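Local atomic coordinates of dihydrofolate reductase (Enterococcus faecalis, PDB entry 4M7U), a protein that catalyses the NADPH-dependent reduction of dihydrofolate to tetrahydrofolate, probably a key step in making glycine, purines and DNA precursors. Residues W30-D35 with Y122-H127; Q16-V21 with H127-G132; C118-R123 with Y164-R169. All blocks are in the same frame, centred on the assembly; numbering follows the deposited sequence.

Contact 1 of 3, residues W30-D35 with Y122-H127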
loop_
_atom_site.group_PDB
_atom_site.type_symbol
_atom_site.label_atom_id
_atom_site.label_comp_id
_atom_site.label_asym_id
_atom_site.label_seq_id
_atom_site.Cartn_x
_atom_site.Cartn_y
_atom_site.Cartn_z
ATOM N N TRP A 30 14.376 1.581 6.222
ATOM C CA TRP A 30 15.192 0.373 6.078
ATOM C C TRP A 30 15.372 0.072 4.608
ATOM O O TRP A 30 14.706 0.657 3.756
ATOM C CB TRP A 30 14.499 -0.836 6.713
ATOM C CG TRP A 30 13.115 -0.998 6.173
ATOM C CD1 TRP A 30 12.760 -1.539 4.973
ATOM C CD2 TRP A 30 11.903 -0.566 6.797
ATOM N NE1 TRP A 30 11.400 -1.479 4.814
ATOM C CE2 TRP A 30 10.852 -0.898 5.917
ATOM C CE3 TRP A 30 11.605 0.049 8.012
ATOM C CZ2 TRP A 30 9.515 -0.623 6.230
ATOM C CZ3 TRP A 30 10.276 0.312 8.316
ATOM C CH2 TRP A 30 9.252 -0.015 7.424
ATOM N N HIS A 31 16.253 -0.869 4.307
ATOM C CA HIS A 31 16.328 -1.379 2.955
ATOM C C HIS A 31 16.174 -2.891 3.041
ATOM O O HIS A 31 16.892 -3.556 3.787
ATOM C CB HIS A 31 17.649 -0.977 2.287
ATOM C CG HIS A 31 17.754 -1.386 0.848
ATOM N ND1 HIS A 31 16.718 -1.219 -0.055
ATOM C CD2 HIS A 31 18.767 -1.953 0.154
ATOM C CE1 HIS A 31 17.096 -1.669 -1.239
ATOM N NE2 HIS A 31 18.334 -2.121 -1.141
ATOM N N LEU A 32 15.204 -3.423 2.306
ATOM C CA LEU A 32 14.936 -4.852 2.289
ATOM C C LEU A 32 14.538 -5.243 0.867
ATOM O O LEU A 32 13.343 -5.336 0.562
ATOM C CB LEU A 32 13.811 -5.195 3.283
ATOM C CG LEU A 32 13.552 -6.666 3.604
ATOM C CD1 LEU A 32 14.765 -7.255 4.342
ATOM C CD2 LEU A 32 12.281 -6.809 4.467
ATOM N N PRO A 33 15.542 -5.466 -0.010
ATOM C CA PRO A 33 15.333 -5.718 -1.447
ATOM C C PRO A 33 14.290 -6.781 -1.778
ATOM O O PRO A 33 13.528 -6.576 -2.737
ATOM C CB PRO A 33 16.713 -6.202 -1.929
ATOM C CG PRO A 33 17.689 -5.559 -0.988
ATOM C CD PRO A 33 16.979 -5.428 0.340
ATOM N N ASN A 34 14.264 -7.904 -1.055
ATOM C CA ASN A 34 13.276 -8.940 -1.375
ATOM C C ASN A 34 11.840 -8.419 -1.263
ATOM O O ASN A 34 10.968 -8.768 -2.064
ATOM C CB ASN A 34 13.456 -10.203 -0.521
ATOM C CG ASN A 34 14.803 -10.883 -0.744
ATOM O OD1 ASN A 34 15.493 -10.615 -1.733
ATOM N ND2 ASN A 34 15.185 -11.769 0.184
ATOM N N ASP A 35 11.600 -7.567 -0.278
ATOM C CA ASP A 35 10.256 -7.030 -0.099
ATOM C C ASP A 35 9.854 -6.109 -1.266
ATOM O O ASP A 35 8.743 -6.200 -1.778
ATOM C CB ASP A 35 10.113 -6.332 1.252
ATOM C CG ASP A 35 8.722 -5.773 1.468
ATOM O OD1 ASP A 35 7.748 -6.569 1.518
ATOM O OD2 ASP A 35 8.605 -4.534 1.588
ATOM N N TYR A 122 -1.816 -7.354 2.544
ATOM C CA TYR A 122 -0.499 -7.965 2.428
ATOM C C TYR A 122 0.484 -7.175 3.275
ATOM O O TYR A 122 0.834 -6.038 2.938
ATOM C CB TYR A 122 -0.034 -7.935 0.979
ATOM C CG TYR A 122 -0.893 -8.757 0.046
ATOM C CD1 TYR A 122 -1.609 -8.152 -0.979
ATOM C CD2 TYR A 122 -0.973 -10.140 0.177
ATOM C CE1 TYR A 122 -2.385 -8.898 -1.851
ATOM C CE2 TYR A 122 -1.755 -10.900 -0.693
ATOM C CZ TYR A 122 -2.456 -10.269 -1.700
ATOM O OH TYR A 122 -3.229 -11.011 -2.563
ATOM N N ARG A 123 0.932 -7.762 4.378
ATOM C CA ARG A 123 1.848 -7.068 5.284
ATOM C C ARG A 123 3.182 -7.778 5.412
ATOM O O ARG A 123 3.239 -8.993 5.673
ATOM C CB ARG A 123 1.229 -6.929 6.685
ATOM C CG ARG A 123 2.156 -6.217 7.680
ATOM C CD ARG A 123 1.459 -5.972 9.016
ATOM N NE ARG A 123 1.451 -7.162 9.859
ATOM C CZ ARG A 123 1.251 -7.142 11.172
ATOM N NH1 ARG A 123 1.030 -5.987 11.795
ATOM N NH2 ARG A 123 1.288 -8.273 11.865
ATOM N N THR A 124 4.262 -7.022 5.237
ATOM C CA THR A 124 5.598 -7.545 5.520
ATOM C C THR A 124 6.002 -7.068 6.906
ATOM O O THR A 124 6.252 -5.878 7.114
ATOM C CB THR A 124 6.638 -7.047 4.513
ATOM O OG1 THR A 124 6.286 -7.503 3.197
ATOM C CG2 THR A 124 8.038 -7.571 4.890
ATOM N N MET A 125 6.035 -7.984 7.864
ATOM C CA MET A 125 6.390 -7.637 9.243
ATOM C C MET A 125 7.900 -7.797 9.428
ATOM O O MET A 125 8.437 -8.904 9.320
ATOM C CB MET A 125 5.602 -8.519 10.228
ATOM C CG MET A 125 5.896 -8.241 11.709
ATOM S SD MET A 125 5.826 -6.491 12.177
ATOM C CE MET A 125 4.124 -6.342 12.623
ATOM N N ILE A 126 8.589 -6.688 9.678
ATOM C CA ILE A 126 10.039 -6.718 9.831
ATOM C C ILE A 126 10.412 -6.691 11.314
ATOM O O ILE A 126 10.087 -5.740 12.041
ATOM C CB ILE A 126 10.693 -5.525 9.099
ATOM C CG1 ILE A 126 10.236 -5.489 7.628
ATOM C CG2 ILE A 126 12.188 -5.612 9.184
ATOM C CD1 ILE A 126 10.755 -4.264 6.844
ATOM N N HIS A 127 11.100 -7.738 11.756
ATOM C CA HIS A 127 11.389 -7.922 13.174
ATOM C C HIS A 127 12.675 -7.200 13.572
ATOM O O HIS A 127 13.724 -7.808 13.787
ATOM C CB HIS A 127 11.434 -9.411 13.521
ATOM C CG HIS A 127 10.223 -10.161 13.056
ATOM N ND1 HIS A 127 8.976 -9.995 13.625
ATOM C CD2 HIS A 127 10.074 -11.081 12.071
ATOM C CE1 HIS A 127 8.112 -10.789 13.012
ATOM N NE2 HIS A 127 8.743 -11.453 12.072
#

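Contact 2 of 3, residues Q16-V21 with H127-G132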
loop_
_atom_site.group_PDB
_atom_site.type_symbol
_atom_site.label_atom_id
_atom_site.label_comp_id
_atom_site.label_asym_id
_atom_site.label_seq_id
_atom_site.Cartn_x
_atom_site.Cartn_y
_atom_site.Cartn_z
ATOM N N GLN A 16 6.152 -2.901 7.521
ATOM C CA GLN A 16 6.346 -2.141 8.754
ATOM C C GLN A 16 7.322 -2.868 9.674
ATOM O O GLN A 16 7.531 -4.088 9.523
ATOM C CB GLN A 16 5.007 -1.956 9.475
ATOM C CG GLN A 16 4.433 -3.260 10.011
ATOM C CD GLN A 16 3.184 -3.055 10.822
ATOM O OE1 GLN A 16 2.125 -2.711 10.284
ATOM N NE2 GLN A 16 3.293 -3.263 12.133
ATOM N N ASP A 17 7.888 -2.126 10.637
ATOM C CA ASP A 17 8.778 -2.701 11.650
ATOM C C ASP A 17 7.967 -3.120 12.885
ATOM O O ASP A 17 6.746 -2.966 12.900
ATOM C CB ASP A 17 9.945 -1.746 11.987
ATOM C CG ASP A 17 9.572 -0.641 12.971
ATOM O OD1 ASP A 17 8.362 -0.474 13.319
ATOM O OD2 ASP A 17 10.515 0.090 13.393
ATOM N N GLU A 18 8.616 -3.648 13.916
ATOM C CA GLU A 18 7.847 -4.150 15.062
ATOM C C GLU A 18 7.183 -3.038 15.910
ATOM O O GLU A 18 6.367 -3.321 16.784
ATOM C CB GLU A 18 8.682 -5.123 15.916
ATOM C CG GLU A 18 10.057 -4.624 16.260
ATOM C CD GLU A 18 10.981 -5.711 16.829
ATOM O OE1 GLU A 18 10.670 -6.926 16.701
ATOM O OE2 GLU A 18 12.037 -5.341 17.399
ATOM N N GLN A 19 7.506 -1.776 15.632
ATOM C CA GLN A 19 6.841 -0.666 16.310
ATOM C C GLN A 19 5.634 -0.176 15.524
ATOM O O GLN A 19 4.859 0.642 16.014
ATOM C CB GLN A 19 7.806 0.505 16.475
ATOM C CG GLN A 19 9.070 0.167 17.219
ATOM C CD GLN A 19 10.122 1.242 17.058
ATOM O OE1 GLN A 19 10.591 1.815 18.043
ATOM N NE2 GLN A 19 10.497 1.528 15.803
ATOM N N GLY A 20 5.494 -0.652 14.292
ATOM C CA GLY A 20 4.477 -0.126 13.402
ATOM C C GLY A 20 4.998 1.020 12.534
ATOM O O GLY A 20 4.223 1.661 11.822
ATOM N N VAL A 21 6.300 1.288 12.581
ATOM C CA VAL A 21 6.883 2.318 11.698
ATOM C C VAL A 21 6.792 1.913 10.225
ATOM O O VAL A 21 7.196 0.796 9.866
ATOM C CB VAL A 21 8.387 2.602 12.001
ATOM C CG1 VAL A 21 8.949 3.582 10.976
ATOM C CG2 VAL A 21 8.585 3.148 13.424
ATOM N N HIS A 127 11.100 -7.738 11.756
ATOM C CA HIS A 127 11.389 -7.922 13.174
ATOM C C HIS A 127 12.675 -7.200 13.572
ATOM O O HIS A 127 13.724 -7.808 13.787
ATOM C CB HIS A 127 11.434 -9.411 13.521
ATOM C CG HIS A 127 10.223 -10.161 13.056
ATOM N ND1 HIS A 127 8.976 -9.995 13.625
ATOM C CD2 HIS A 127 10.074 -11.081 12.071
ATOM C CE1 HIS A 127 8.112 -10.789 13.012
ATOM N NE2 HIS A 127 8.743 -11.453 12.072
ATOM N N GLU A 128 12.562 -5.882 13.647
ATOM C CA GLU A 128 13.659 -5.009 14.017
ATOM C C GLU A 128 13.007 -3.668 14.288
ATOM O O GLU A 128 11.873 -3.414 13.846
ATOM C CB GLU A 128 14.689 -4.906 12.880
ATOM C CG GLU A 128 16.032 -4.277 13.273
ATOM C CD GLU A 128 16.423 -4.610 14.706
ATOM O OE1 GLU A 128 17.107 -5.633 14.913
ATOM O OE2 GLU A 128 16.037 -3.859 15.632
ATOM N N THR A 129 13.694 -2.808 15.029
ATOM C CA THR A 129 13.149 -1.476 15.279
ATOM C C THR A 129 13.986 -0.413 14.585
ATOM O O THR A 129 15.217 -0.468 14.610
ATOM C CB THR A 129 13.042 -1.148 16.779
ATOM O OG1 THR A 129 14.345 -1.174 17.368
ATOM C CG2 THR A 129 12.166 -2.146 17.470
ATOM N N PHE A 130 13.307 0.544 13.961
ATOM C CA PHE A 130 13.973 1.653 13.276
ATOM C C PHE A 130 13.382 2.977 13.765
ATOM O O PHE A 130 12.324 3.002 14.416
ATOM C CB PHE A 130 13.791 1.542 11.758
ATOM C CG PHE A 130 14.262 0.228 11.177
ATOM C CD1 PHE A 130 13.447 -0.897 11.208
ATOM C CD2 PHE A 130 15.517 0.121 10.602
ATOM C CE1 PHE A 130 13.881 -2.122 10.670
ATOM C CE2 PHE A 130 15.954 -1.090 10.054
ATOM C CZ PHE A 130 15.131 -2.210 10.090
ATOM N N GLU A 131 14.063 4.075 13.455
ATOM C CA GLU A 131 13.562 5.400 13.807
ATOM C C GLU A 131 12.712 5.884 12.649
ATOM O O GLU A 131 13.141 5.834 11.488
ATOM C CB GLU A 131 14.717 6.386 14.066
ATOM C CG GLU A 131 15.442 6.155 15.392
ATOM C CD GLU A 131 16.566 7.159 15.669
ATOM O OE1 GLU A 131 16.706 8.171 14.934
ATOM O OE2 GLU A 131 17.314 6.921 16.644
ATOM N N GLY A 132 11.500 6.325 12.962
ATOM C CA GLY A 132 10.611 6.862 11.955
ATOM C C GLY A 132 9.633 7.833 12.580
ATOM O O GLY A 132 9.579 7.959 13.813
HETATM O O HOH W 1 14.971 -5.324 18.091
#

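Contact 3 of 3, residues C118-R123 with Y164-R169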
loop_
_atom_site.group_PDB
_atom_site.type_symbol
_atom_site.label_atom_id
_atom_site.label_comp_id
_atom_site.label_asym_id
_atom_site.label_seq_id
_atom_site.Cartn_x
_atom_site.Cartn_y
_atom_site.Cartn_z
ATOM N N CYS A 118 -11.027 -2.516 1.698
ATOM C CA CYS A 118 -10.143 -3.550 1.160
ATOM C C CYS A 118 -10.678 -4.954 1.393
ATOM O O CYS A 118 -11.473 -5.186 2.308
ATOM C CB CYS A 118 -8.731 -3.423 1.739
ATOM S SG CYS A 118 -7.829 -1.978 1.135
ATOM N N ASP A 119 -10.250 -5.884 0.544
ATOM C CA ASP A 119 -10.608 -7.293 0.701
ATOM C C ASP A 119 -9.447 -8.162 1.132
ATOM O O ASP A 119 -9.641 -9.317 1.497
ATOM C CB ASP A 119 -11.175 -7.840 -0.593
ATOM C CG ASP A 119 -12.598 -7.391 -0.814
ATOM O OD1 ASP A 119 -13.365 -7.348 0.183
ATOM O OD2 ASP A 119 -12.934 -7.060 -1.968
ATOM N N VAL A 120 -8.236 -7.620 1.082
ATOM C CA VAL A 120 -7.067 -8.378 1.519
ATOM C C VAL A 120 -5.998 -7.407 1.976
ATOM O O VAL A 120 -5.915 -6.299 1.443
ATOM C CB VAL A 120 -6.530 -9.297 0.383
ATOM C CG1 VAL A 120 -6.367 -8.515 -0.885
ATOM C CG2 VAL A 120 -5.196 -9.947 0.763
ATOM N N LEU A 121 -5.224 -7.814 2.991
ATOM C CA LEU A 121 -4.046 -7.081 3.457
ATOM C C LEU A 121 -2.795 -7.932 3.228
ATOM O O LEU A 121 -2.720 -9.092 3.664
ATOM C CB LEU A 121 -4.164 -6.758 4.950
ATOM C CG LEU A 121 -5.465 -6.084 5.404
ATOM C CD1 LEU A 121 -5.453 -5.897 6.913
ATOM C CD2 LEU A 121 -5.662 -4.728 4.700
ATOM N N TYR A 122 -1.816 -7.354 2.544
ATOM C CA TYR A 122 -0.499 -7.965 2.428
ATOM C C TYR A 122 0.484 -7.175 3.275
ATOM O O TYR A 122 0.834 -6.038 2.938
ATOM C CB TYR A 122 -0.034 -7.935 0.979
ATOM C CG TYR A 122 -0.893 -8.757 0.046
ATOM C CD1 TYR A 122 -1.609 -8.152 -0.979
ATOM C CD2 TYR A 122 -0.973 -10.140 0.177
ATOM C CE1 TYR A 122 -2.385 -8.898 -1.851
ATOM C CE2 TYR A 122 -1.755 -10.900 -0.693
ATOM C CZ TYR A 122 -2.456 -10.269 -1.700
ATOM O OH TYR A 122 -3.229 -11.011 -2.563
ATOM N N ARG A 123 0.932 -7.762 4.378
ATOM C CA ARG A 123 1.848 -7.068 5.284
ATOM C C ARG A 123 3.182 -7.778 5.412
ATOM O O ARG A 123 3.239 -8.993 5.673
ATOM C CB ARG A 123 1.229 -6.929 6.685
ATOM C CG ARG A 123 2.156 -6.217 7.680
ATOM C CD ARG A 123 1.459 -5.972 9.016
ATOM N NE ARG A 123 1.451 -7.162 9.859
ATOM C CZ ARG A 123 1.251 -7.142 11.172
ATOM N NH1 ARG A 123 1.030 -5.987 11.795
ATOM N NH2 ARG A 123 1.288 -8.273 11.865
ATOM N N TYR A 164 6.162 -12.446 5.666
ATOM C CA TYR A 164 5.177 -11.992 4.698
ATOM C C TYR A 164 3.808 -12.551 5.088
ATOM O O TYR A 164 3.579 -13.774 5.016
ATOM C CB TYR A 164 5.553 -12.479 3.296
ATOM C CG TYR A 164 6.845 -11.896 2.765
ATOM C CD1 TYR A 164 8.052 -12.569 2.923
ATOM C CD2 TYR A 164 6.856 -10.674 2.086
ATOM C CE1 TYR A 164 9.246 -12.037 2.427
ATOM C CE2 TYR A 164 8.049 -10.135 1.583
ATOM C CZ TYR A 164 9.233 -10.819 1.761
ATOM O OH TYR A 164 10.412 -10.284 1.263
ATOM N N GLU A 165 2.894 -11.663 5.481
ATOM C CA GLU A 165 1.596 -12.093 5.973
ATOM C C GLU A 165 0.449 -11.714 5.035
ATOM O O GLU A 165 0.486 -10.669 4.387
ATOM C CB GLU A 165 1.336 -11.485 7.356
ATOM C CG GLU A 165 2.442 -11.732 8.369
ATOM C CD GLU A 165 2.158 -11.053 9.698
ATOM O OE1 GLU A 165 1.358 -10.078 9.714
ATOM O OE2 GLU A 165 2.722 -11.494 10.727
ATOM N N THR A 166 -0.582 -12.558 4.995
ATOM C CA THR A 166 -1.803 -12.256 4.252
ATOM C C THR A 166 -3.015 -12.286 5.183
ATOM O O THR A 166 -3.188 -13.246 5.939
ATOM C CB THR A 166 -2.012 -13.277 3.119
ATOM O OG1 THR A 166 -0.824 -13.344 2.317
ATOM C CG2 THR A 166 -3.213 -12.887 2.234
ATOM N N TYR A 167 -3.848 -11.245 5.131
ATOM C CA TYR A 167 -5.101 -11.207 5.898
ATOM C C TYR A 167 -6.316 -11.157 4.958
ATOM O O TYR A 167 -6.262 -10.530 3.898
ATOM C CB TYR A 167 -5.120 -10.009 6.854
ATOM C CG TYR A 167 -4.026 -10.031 7.906
ATOM C CD1 TYR A 167 -2.719 -9.694 7.581
ATOM C CD2 TYR A 167 -4.302 -10.395 9.220
ATOM C CE1 TYR A 167 -1.721 -9.707 8.532
ATOM C CE2 TYR A 167 -3.302 -10.415 10.183
ATOM C CZ TYR A 167 -2.021 -10.071 9.830
ATOM O OH TYR A 167 -1.019 -10.088 10.764
ATOM N N HIS A 168 -7.388 -11.858 5.330
ATOM C CA HIS A 168 -8.643 -11.838 4.570
ATOM C C HIS A 168 -9.736 -11.432 5.551
ATOM O O HIS A 168 -9.536 -11.497 6.769
ATOM C CB HIS A 168 -8.988 -13.221 3.995
ATOM C CG HIS A 168 -8.169 -13.645 2.808
ATOM N ND1 HIS A 168 -8.281 -14.892 2.242
ATOM C CD2 HIS A 168 -7.231 -12.977 2.082
ATOM C CE1 HIS A 168 -7.446 -14.986 1.217
ATOM N NE2 HIS A 168 -6.802 -13.848 1.098
ATOM N N ARG A 169 -10.896 -11.024 5.042
ATOM C CA ARG A 169 -11.995 -10.629 5.927
ATOM C C ARG A 169 -12.691 -11.833 6.556
ATOM O O ARG A 169 -12.817 -12.876 5.915
ATOM C CB ARG A 169 -13.003 -9.737 5.184
ATOM C CG ARG A 169 -12.513 -8.298 5.073
ATOM C CD ARG A 169 -13.510 -7.353 4.439
ATOM N NE ARG A 169 -12.997 -5.989 4.537
ATOM C CZ ARG A 169 -13.295 -5.148 5.517
ATOM N NH1 ARG A 169 -14.140 -5.517 6.475
ATOM N NH2 ARG A 169 -12.762 -3.935 5.524
HETATM O O HOH W 2 -11.283 -11.265 2.448
#

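Contact 1 of 3, residues W30-D35 with Y122-H127
Ile126 meets Trp30 with the tip of its longer branch. Its methyl CD1 lies over one face of the indole, 3.6 Å from the centroid of the five-membered ring and only 17° off the ring normal. This is a CH-pi contact, nearest to the NE1-CE2 side of the ring, where CD1 is 3.5 Å from Trp30 CE2. The branch gets there because CG1 of Ile126 is anti to its own carbonyl carbon (chi1 -54°) and CD1 continues the extended chain. Leu32 comes tip to tip with the same methyl: Leu32 CD2 is 3.8 Å from Ile126 CD1. One methyl therefore packs against both the indole and the leucine.

The Asp35 and Thr124 side chains run antiparallel past one another, and the threonine hydroxyl OG1 donates to Asp35 OD1. The refined separation of these two oxygens, 2.4 Å, is very short, so the exact length is doubtful. All five residues are buried. Leu32 is the N-cap of helix 33-43, and Asp35 lies in its first turn. An acidic residue in this helix beside a threonine of the central sheet is characteristic of the folate site in bacterial dihydrofolate reductases, and the pair here is consistent with that site.

Contact 2 of 3, residues Q16-V21 with H127-G132
Asp17 and Phe130 are joined by a hydrogen bond. The backbone N of Phe130 donates to Asp17 OD2 at 2.9 Å, nearly in line with the C-O bond of the carboxylate. The amide of Gln19 adds a second bond across the contact, from Gln19 NE2 to Phe130 O at 2.7 Å. It lies in the plane of both the amide and the carbonyl. The same NE2 also donates to Asp17 OD2, on the syn side, somewhat out of the carboxylate plane. One amide nitrogen thus ties the aspartate to the loop backbone. A longer but straight backbone bond runs from Glu18 N to Glu128 O, 3.3 Å, with an angle of 169° at the hydrogen. The like-charged carboxylates of Glu18 and Glu128 lie near each other, and a water is within 3.0 Å of Glu18 OE2 and 3.1 Å of Glu128 OE2.

The other oxygen of Asp17 organises its own segment. Asp17 OD1 accepts from Gln19 N, which makes an Asx turn, and from Val21 N. The two donors approach from opposite faces of the carboxylate plane. Residues 17-20 form a type I beta turn. With four bonds to its two oxygens, the Asp17 carboxylate is held fixed in rotation.

Packing fills the rest. Asp17 CB sits at the edge of the Phe130 ring, in its plane, 3.7 Å from Phe130 CD1. Glu18 lays its extended chain across Thr129, with Glu18 CG 3.5 Å from Thr129 CG2. Val21 CG1 touches Gly132 CA at 3.8 Å.

The turn follows strand 9-17 and leads into strand 21-23. The loop 127-132 runs from strand 120-126 to strand 134-135, which pairs antiparallel with strand 21-23. Tyr160 meets the Phe130 ring edge-to-face, and Trp30 and Pro29 also adjoin it.

Contact 3 of 3, residues C118-R123 with Y164-R169
Leu121 and Tyr167 form a hydrogen-bonded pair in the antiparallel ladder between strands 120-126 and 162-169 of the central sheet. The strand pieces 120-123 and 164-169 run antiparallel, at 165° between their N-to-C directions. Tyr167 N donates to Leu121 O at 2.8 Å, and Leu121 N returns a bond to Tyr167 O. Arg123 and Glu165 make the next hydrogen-bonded pair, with Glu165 N 2.7 Å from Arg123 O. Tyr122 and Thr166 form the non-hydrogen-bonded pair between them.

On the face that carries Leu121 and Tyr167, the polar ends of Arg123, Glu165 and Tyr167 converge. Arg123 and Glu165 extend alongside each other in one direction. The arginine bends at chi3 (80°) and makes a side-on salt bridge, bringing NE and NH2 to a single oxygen, Glu165 OE1, at 2.9 and 2.8 Å. Its guanidinium plane stands 37° from the carboxylate plane. Tyr167 OH donates to the same OE1 at 2.6 Å from above the carboxylate plane, so three donors grip one oxygen. Closer to the backbone, Leu121 CB packs 3.9 Å from Tyr167 CB.

On the other face, Thr166 CG2 touches both Val120 CG2 and Tyr122 CE2, and Val120 CG2 itself lies over one face of the Tyr122 ring. At the far end, Arg169 NE donates to Cys118 O at 2.8 Å, almost straight. A water joins Asp119 O to Arg169 N.

Strand 9-17 flanks strand 120-126 on its other side. Strand 144-151 borders strand 162-169, and Trp141 packs against Tyr167.

How the contacts relate
Contacts 1 and 3 both use strand 120-126 and share Tyr122 and Arg123. Contact 1 sets the strand against the start of helix 33-43, while contact 3 joins it edge to edge with strand 162-169. Contact 2 lies where strands 9-17 and 120-126 end, and shares His127 with contact 1. Contact 1 is buried and mostly apolar, with one side-chain hydrogen bond. Contact 3 is partly buried and combines a regular backbone ladder with a salt bridge. Contact 2 is also partly buried, but lacks a ladder and depends on a carboxylate that organises an Asx turn and bonds to the loop backbone. Backbone bonds of Gln16 to Thr124 and Ile126 connect contacts 1 and 2; Tyr164 packs on Asp35 and Thr124.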